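Local atomic coordinates of protein E (Haemophilus influenzae, PDB entry 3ZH5), a protein that acts as a multifunctional bacterial surface adhesin, binding host epithelial cells and the host proteins vitronectin, laminin and plasminogen, and so aiding serum resistance and immune evasion. Residues Y16-V20 against K21-Y25; Y26-S29 against E30-W33; I72-C75 against A76-H79. One frame throughout, in Å; residues are numbered along the deposited sequence.

Contact 1 (Y16-V20 against K21-Y25); sequences YIRLV and KNVNY
R18 and L19 meet V23 and Y25 across the loop of a beta hairpin that leads from strand 16-19 into strand 25-34. The loop is made of two successive turns, type II from L19 to N22 and type I from N22 to Y25. In the first of these K21 takes the left-handed backbone conformation, and its long side chain runs outward until NZ reaches the backbone oxygen of D113. L19 N donates to Y25 O at 3.0 Å and so pins the two strands together. Inside the loop, N22 serves twice: its O accepts from Y25 N at 2.9 Å, while its OD1, met from above the amide plane, accepts from N24 N at 2.9 Å to form an Asx turn. Asparagine suits this place because its short side chain puts an amide oxygen within reach of the backbone N two residues ahead. R18 leaves its strand extended, with CG anti to the backbone N (chi1 174°), then bends at chi3 (-85°). This carries NE to V23 O at 3.0 Å, on a lone pair in the carbonyl plane and at a slightly bent N-H...O angle of 152°. On the other side of the loop, the L19 methyl CD1 approaches the Y25 ring obliquely, 3.3 Å from Y25 CD1, a tight fit. L19 and Y25 also touch helix 115-128, L19 at T115 and N118, Y25 at L116. The guanidinium of R18 is further engaged through NH2, with T10 O and Y26 OH, so its rotation is probably well fixed; polar bonds hold one side of the loop and apolar contact the other.

Contact 2 (Y26-S29 against E30-W33); sequences YIDS and ESIW
D28 bends over E30 and S31 where strand 25-34 is interrupted. Its CB lies 3.9 Å from S31 OG, and its CG sits close to S31 CB. CG stands anti to the backbone N (chi1 167°), which swings the carboxylate over the turn. There OD1 accepts from E30 N at 3.1 Å, the donor coming from above the carboxylate plane, and it also touches E30 CB. OD2, at the tip, forms a salt bridge with R68 NH1 and takes a hydrogen bond from a water at 2.9 Å. Aspartate suits this place because one carboxylate oxygen can accept from E30 N while the other pairs with R68. That water donates as well to E30 OE1, 3.0 Å away. The D28 and E30 side chains point the same way, with D28 OD1 and E30 OE1 4.5 Å apart; the arginine and the bridging water probably ease this closeness of like charges. The backbone oxygen of D28 is gripped twice by S31, from N at 3.1 Å and from OG at 2.7 Å. Serine fits here because its hydroxyl can donate to D28 O and still accept from D45 N. A weak bond from I32 N to S29 O continues the turn. On the side facing helix 115-128, I27 CG2 meets I32 CD1 at 4.1 Å. Two overlapping type I turns, D28 to S31 and S29 to I32, thus form a corner within one strand of an antiparallel sheet.

Contact 3 (I72-C75 against A76-H79); sequences ILNC and ANYH
The side chains of N74 and N77 cross at about a right angle, their amide planes turned 65° apart, and each amide oxygen holds a different part of the bend. N74 has CG anti to its backbone N (chi1 -171°), which places OD1 where A76 N can donate to it at 3.1 Å, from well above the amide plane; the small methyl of A76 packs against the same oxygen. N77 takes a different rotamer: its CG sits between the backbone N and the carbonyl carbon (chi1 56°), and the amide reaches forward to H79 N, which donates to OD1 at 3.1 Å from above the amide plane. This is an Asx turn, for which asparagine is suited because its short side chain sets a carbonyl oxygen within reach of the backbone N two residues on. OD1 of N77 also touches N74 CB at 3.2 Å. The other branch, N77 ND2, lies 3.4 Å above the plane of the H79 ring and over its centre. All this belongs to the hairpin joining strand 64-74 to strand 79-88, fastened by the bond from N74 N to H79 O at 2.8 Å. The carbonyl of N74 faces into the bend and receives weak bonds from N77 N and Y78 N. Y78 adopts the left-handed backbone conformation, and its ring swings back to meet C75 O with its edge, in plane, at 3.7 Å from CD1; its hydroxyl binds Q121 NE2 on helix 115-128, and the ring also meets Y117. L73 sends CD1 to within 3.6 Å of H79 O, while the leucine side chain also packs on A120 and I123. C75 turns its SG away from the hairpin to form the disulfide with C124 of that helix.

From the N terminus, contact 1 closes the hairpin loop between strand 16-19 and strand 25-34. Contact 2 follows directly, closing no hairpin but bending strand 25-34 partway along. The two touch: I17 O lies 2.9 Å from I27 N, a probable hydrogen bond between the paired strands. Contact 3 comes much later and closes the hairpin from strand 64-74 to strand 79-88, its nearest atoms about 7 Å from contact 2 and about 10 Å from contact 1. The three are in series, with none nested or crossed. All belong to one antiparallel sheet, and each packs residues on helix 115-128.

Contact 1 (Y16-V20 against K21-Y25)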
loop_
_atom_site.group_PDB
_atom_site.type_symbol
_atom_site.label_atom_id
_atom_site.label_comp_id
_atom_site.label_asym_id
_atom_site.label_seq_id
_atom_site.Cartn_x
_atom_site.Cartn_y
_atom_site.Cartn_z
ATOM N N TYR A 16 -7.850 7.827 -2.666
ATOM C CA TYR A 16 -6.713 7.398 -1.843
ATOM C C TYR A 16 -6.991 7.829 -0.415
ATOM O O TYR A 16 -7.435 8.933 -0.169
ATOM C CB TYR A 16 -5.403 7.995 -2.357
ATOM C CG TYR A 16 -4.963 7.334 -3.635
ATOM C CD1 TYR A 16 -5.604 7.611 -4.836
ATOM C CD2 TYR A 16 -3.924 6.408 -3.635
ATOM C CE1 TYR A 16 -5.222 6.980 -6.015
ATOM C CE2 TYR A 16 -3.535 5.766 -4.805
ATOM C CZ TYR A 16 -4.185 6.057 -5.993
ATOM O OH TYR A 16 -3.805 5.434 -7.163
ATOM N N ILE A 17 -6.754 6.925 0.511
ATOM C CA ILE A 17 -7.047 7.122 1.880
ATOM C C ILE A 17 -5.694 7.253 2.594
ATOM O O ILE A 17 -4.883 6.324 2.594
ATOM C CB ILE A 17 -7.815 5.970 2.475
ATOM C CG1 ILE A 17 -9.111 5.665 1.678
ATOM C CG2 ILE A 17 -8.136 6.271 3.938
ATOM C CD1 ILE A 17 -9.877 4.504 2.270
ATOM N N ARG A 18 -5.452 8.393 3.209
ATOM C CA ARG A 18 -4.172 8.627 3.868
ATOM C C ARG A 18 -4.179 7.990 5.247
ATOM O O ARG A 18 -5.176 8.014 5.957
ATOM C CB ARG A 18 -3.913 10.136 3.941
ATOM C CG ARG A 18 -2.710 10.574 4.717
ATOM C CD ARG A 18 -2.676 12.109 4.688
ATOM N NE ARG A 18 -2.030 12.598 3.481
ATOM C CZ ARG A 18 -2.333 13.727 2.858
ATOM N NH1 ARG A 18 -3.302 14.514 3.311
ATOM N NH2 ARG A 18 -1.668 14.066 1.760
ATOM N N LEU A 19 -3.074 7.360 5.627
ATOM C CA LEU A 19 -3.048 6.678 6.902
ATOM C C LEU A 19 -2.411 7.520 7.967
ATOM O O LEU A 19 -1.625 8.422 7.700
ATOM C CB LEU A 19 -2.264 5.359 6.795
ATOM C CG LEU A 19 -2.949 4.473 5.755
ATOM C CD1 LEU A 19 -2.334 3.108 5.645
ATOM C CD2 LEU A 19 -4.462 4.368 6.066
ATOM N N VAL A 20 -2.722 7.165 9.199
ATOM C CA VAL A 20 -2.071 7.739 10.362
ATOM C C VAL A 20 -0.587 7.328 10.403
ATOM O O VAL A 20 -0.206 6.246 9.955
ATOM C CB VAL A 20 -2.831 7.282 11.630
ATOM C CG1 VAL A 20 -1.999 7.416 12.865
ATOM C CG2 VAL A 20 -4.114 8.056 11.756
ATOM N N LYS A 21 0.250 8.230 10.895
ATOM C CA LYS A 21 1.671 7.987 11.088
ATOM C C LYS A 21 2.517 8.100 9.824
ATOM O O LYS A 21 3.737 8.139 9.911
ATOM C CB LYS A 21 1.927 6.641 11.796
ATOM C CG LYS A 21 1.526 6.635 13.275
ATOM C CD LYS A 21 2.080 5.440 14.038
ATOM C CE LYS A 21 1.671 5.480 15.514
ATOM N NZ LYS A 21 2.702 4.840 16.389
ATOM N N ASN A 22 1.909 8.114 8.644
ATOM C CA ASN A 22 2.694 8.431 7.481
ATOM C C ASN A 22 1.820 9.140 6.446
ATOM O O ASN A 22 1.036 8.494 5.744
ATOM C CB ASN A 22 3.305 7.132 6.910
ATOM C CG ASN A 22 4.238 7.397 5.744
ATOM O OD1 ASN A 22 4.289 8.512 5.220
ATOM N ND2 ASN A 22 4.979 6.367 5.322
ATOM N N VAL A 23 1.968 10.464 6.340
ATOM C CA VAL A 23 1.108 11.244 5.441
ATOM C C VAL A 23 1.344 10.870 3.964
ATOM O O VAL A 23 0.602 11.299 3.079
ATOM C CB VAL A 23 1.252 12.763 5.643
ATOM C CG1 VAL A 23 0.876 13.142 7.091
ATOM C CG2 VAL A 23 2.659 13.237 5.308
ATOM N N ASN A 24 2.354 10.056 3.695
ATOM C CA ASN A 24 2.603 9.587 2.320
ATOM C C ASN A 24 2.255 8.139 2.076
ATOM O O ASN A 24 2.637 7.604 1.052
ATOM C CB ASN A 24 4.062 9.829 1.949
ATOM C CG ASN A 24 4.381 11.306 1.954
ATOM O OD1 ASN A 24 3.631 12.075 1.348
ATOM N ND2 ASN A 24 5.426 11.726 2.691
ATOM N N TYR A 25 1.581 7.514 3.026
ATOM C CA TYR A 25 1.194 6.113 2.865
ATOM C C TYR A 25 -0.315 6.112 2.690
ATOM O O TYR A 25 -1.018 6.737 3.492
ATOM C CB TYR A 25 1.580 5.323 4.120
ATOM C CG TYR A 25 1.593 3.820 3.938
ATOM C CD1 TYR A 25 0.423 3.137 3.747
ATOM C CD2 TYR A 25 2.782 3.090 3.989
ATOM C CE1 TYR A 25 0.413 1.752 3.570
ATOM C CE2 TYR A 25 2.793 1.716 3.831
ATOM C CZ TYR A 25 1.604 1.047 3.624
ATOM O OH TYR A 25 1.586 -0.322 3.447
#

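Contact 2 (Y26-S29 against E30-W33)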
loop_
_atom_site.group_PDB
_atom_site.type_symbol
_atom_site.label_atom_id
_atom_site.label_comp_id
_atom_site.label_asym_id
_atom_site.label_seq_id
_atom_site.Cartn_x
_atom_site.Cartn_y
_atom_site.Cartn_z
ATOM N N TYR A 26 -0.809 5.449 1.652
ATOM C CA TYR A 26 -2.242 5.479 1.330
ATOM C C TYR A 26 -2.811 4.088 1.004
ATOM O O TYR A 26 -2.086 3.169 0.619
ATOM C CB TYR A 26 -2.489 6.326 0.073
ATOM C CG TYR A 26 -1.988 7.737 0.123
ATOM C CD1 TYR A 26 -0.653 8.040 -0.156
ATOM C CD2 TYR A 26 -2.849 8.788 0.438
ATOM C CE1 TYR A 26 -0.177 9.378 -0.103
ATOM C CE2 TYR A 26 -2.381 10.110 0.485
ATOM C CZ TYR A 26 -1.061 10.390 0.190
ATOM O OH TYR A 26 -0.610 11.719 0.257
ATOM N N ILE A 27 -4.115 3.945 1.166
ATOM C CA ILE A 27 -4.849 2.800 0.587
ATOM C C ILE A 27 -5.441 3.279 -0.721
ATOM O O ILE A 27 -5.999 4.365 -0.773
ATOM C CB ILE A 27 -6.033 2.398 1.461
ATOM C CG1 ILE A 27 -5.540 1.855 2.796
ATOM C CG2 ILE A 27 -6.965 1.390 0.729
ATOM C CD1 ILE A 27 -6.596 1.870 3.823
ATOM N N ASP A 28 -5.292 2.511 -1.794
ATOM C CA ASP A 28 -5.902 2.903 -3.042
ATOM C C ASP A 28 -7.277 2.277 -2.988
ATOM O O ASP A 28 -7.444 1.039 -3.095
ATOM C CB ASP A 28 -5.042 2.481 -4.234
ATOM C CG ASP A 28 -5.767 2.591 -5.582
ATOM O OD1 ASP A 28 -6.928 3.069 -5.638
ATOM O OD2 ASP A 28 -5.131 2.237 -6.612
ATOM N N SER A 29 -8.272 3.144 -2.784
ATOM C CA SER A 29 -9.630 2.702 -2.490
ATOM C C SER A 29 -10.212 1.911 -3.671
ATOM O O SER A 29 -10.970 0.961 -3.484
ATOM C CB SER A 29 -10.505 3.910 -2.153
ATOM O OG SER A 29 -11.649 3.510 -1.447
ATOM N N GLU A 30 -9.795 2.281 -4.872
ATOM C CA GLU A 30 -10.343 1.712 -6.099
ATOM C C GLU A 30 -9.914 0.259 -6.267
ATOM O O GLU A 30 -10.644 -0.545 -6.881
ATOM C CB GLU A 30 -9.878 2.539 -7.302
ATOM C CG GLU A 30 -10.525 2.173 -8.638
ATOM C CD GLU A 30 -9.925 0.913 -9.257
ATOM O OE1 GLU A 30 -8.825 0.501 -8.810
ATOM O OE2 GLU A 30 -10.562 0.326 -10.173
ATOM N N SER A 31 -8.745 -0.058 -5.722
ATOM C CA SER A 31 -8.142 -1.393 -5.815
ATOM C C SER A 31 -8.710 -2.464 -4.882
ATOM O O SER A 31 -8.356 -3.655 -5.006
ATOM C CB SER A 31 -6.636 -1.255 -5.521
ATOM O OG SER A 31 -6.366 -1.160 -4.139
ATOM N N ILE A 32 -9.641 -2.098 -4.016
ATOM C CA ILE A 32 -10.142 -3.010 -2.977
ATOM C C ILE A 32 -11.030 -4.113 -3.582
ATOM O O ILE A 32 -11.931 -3.844 -4.389
ATOM C CB ILE A 32 -10.921 -2.224 -1.881
ATOM C CG1 ILE A 32 -9.935 -1.351 -1.111
ATOM C CG2 ILE A 32 -11.722 -3.150 -0.935
ATOM C CD1 ILE A 32 -10.516 -0.388 -0.089
ATOM N N TRP A 33 -10.757 -5.350 -3.193
ATOM C CA TRP A 33 -11.576 -6.515 -3.623
ATOM C C TRP A 33 -11.919 -7.329 -2.397
ATOM O O TRP A 33 -11.021 -7.776 -1.673
ATOM C CB TRP A 33 -10.817 -7.404 -4.556
ATOM C CG TRP A 33 -11.655 -8.530 -5.001
ATOM C CD1 TRP A 33 -12.794 -8.431 -5.738
ATOM C CD2 TRP A 33 -11.455 -9.927 -4.733
ATOM N NE1 TRP A 33 -13.317 -9.688 -5.973
ATOM C CE2 TRP A 33 -12.505 -10.621 -5.355
ATOM C CE3 TRP A 33 -10.477 -10.662 -4.030
ATOM C CZ2 TRP A 33 -12.612 -12.002 -5.309
ATOM C CZ3 TRP A 33 -10.592 -12.041 -3.986
ATOM C CH2 TRP A 33 -11.654 -12.700 -4.618
HETATM O O HOH W 1 -5.902 1.106 -9.122
#

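Contact 3 (I72-C75 against A76-H79)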
loop_
_atom_site.group_PDB
_atom_site.type_symbol
_atom_site.label_atom_id
_atom_site.label_comp_id
_atom_site.label_asym_id
_atom_site.label_seq_id
_atom_site.Cartn_x
_atom_site.Cartn_y
_atom_site.Cartn_z
ATOM N N ILE A 72 -3.175 -8.453 1.327
ATOM C CA ILE A 72 -4.362 -9.187 1.629
ATOM C C ILE A 72 -4.528 -9.137 3.124
ATOM O O ILE A 72 -3.616 -9.528 3.905
ATOM C CB ILE A 72 -4.286 -10.677 1.178
ATOM C CG1 ILE A 72 -4.093 -10.782 -0.338
ATOM C CG2 ILE A 72 -5.517 -11.421 1.667
ATOM C CD1 ILE A 72 -3.746 -12.158 -0.854
ATOM N N LEU A 73 -5.697 -8.630 3.514
ATOM C CA LEU A 73 -6.084 -8.516 4.908
ATOM C C LEU A 73 -7.185 -9.482 5.303
ATOM O O LEU A 73 -8.234 -9.543 4.663
ATOM C CB LEU A 73 -6.506 -7.053 5.208
ATOM C CG LEU A 73 -7.147 -6.777 6.562
ATOM C CD1 LEU A 73 -6.055 -6.869 7.617
ATOM C CD2 LEU A 73 -7.807 -5.365 6.559
ATOM N N ASN A 74 -6.979 -10.190 6.407
ATOM C CA ASN A 74 -8.047 -10.908 7.070
ATOM C C ASN A 74 -8.607 -10.126 8.284
ATOM O O ASN A 74 -7.940 -9.994 9.301
ATOM C CB ASN A 74 -7.551 -12.279 7.500
ATOM C CG ASN A 74 -8.665 -13.160 8.000
ATOM O OD1 ASN A 74 -9.820 -12.734 8.087
ATOM N ND2 ASN A 74 -8.345 -14.406 8.280
ATOM N N CYS A 75 -9.830 -9.626 8.166
ATOM C CA CYS A 75 -10.435 -8.765 9.187
ATOM C C CYS A 75 -10.777 -9.520 10.457
ATOM O O CYS A 75 -11.008 -8.904 11.496
ATOM C CB CYS A 75 -11.701 -8.054 8.653
ATOM S SG CYS A 75 -11.306 -6.842 7.418
ATOM N N ALA A 76 -10.822 -10.844 10.397
ATOM C CA ALA A 76 -11.189 -11.634 11.579
ATOM C C ALA A 76 -10.008 -11.777 12.582
ATOM O O ALA A 76 -10.213 -11.923 13.785
ATOM C CB ALA A 76 -11.686 -13.005 11.158
ATOM N N ASN A 77 -8.783 -11.764 12.085
ATOM C CA ASN A 77 -7.612 -11.934 12.963
ATOM C C ASN A 77 -6.535 -10.905 12.695
ATOM O O ASN A 77 -5.458 -10.964 13.287
ATOM C CB ASN A 77 -7.056 -13.356 12.848
ATOM C CG ASN A 77 -6.703 -13.749 11.412
ATOM O OD1 ASN A 77 -6.578 -12.902 10.519
ATOM N ND2 ASN A 77 -6.513 -15.048 11.195
ATOM N N TYR A 78 -6.828 -9.949 11.815
ATOM C CA TYR A 78 -5.876 -8.905 11.449
ATOM C C TYR A 78 -4.521 -9.471 10.978
ATOM O O TYR A 78 -3.461 -8.889 11.231
ATOM C CB TYR A 78 -5.695 -7.915 12.616
ATOM C CG TYR A 78 -6.705 -6.768 12.669
ATOM C CD1 TYR A 78 -8.042 -6.972 12.400
ATOM C CD2 TYR A 78 -6.300 -5.474 13.023
ATOM C CE1 TYR A 78 -8.958 -5.925 12.437
ATOM C CE2 TYR A 78 -7.197 -4.424 13.071
ATOM C CZ TYR A 78 -8.534 -4.661 12.783
ATOM O OH TYR A 78 -9.445 -3.641 12.815
ATOM N N HIS A 79 -4.562 -10.582 10.234
ATOM C CA HIS A 79 -3.395 -10.992 9.458
ATOM C C HIS A 79 -3.363 -10.206 8.176
ATOM O O HIS A 79 -4.400 -10.051 7.499
ATOM C CB HIS A 79 -3.448 -12.488 9.103
ATOM C CG HIS A 79 -3.219 -13.401 10.268
ATOM N ND1 HIS A 79 -3.200 -14.785 10.148
ATOM C CD2 HIS A 79 -3.033 -13.135 11.582
ATOM C CE1 HIS A 79 -3.033 -15.320 11.342
ATOM N NE2 HIS A 79 -2.925 -14.338 12.231
#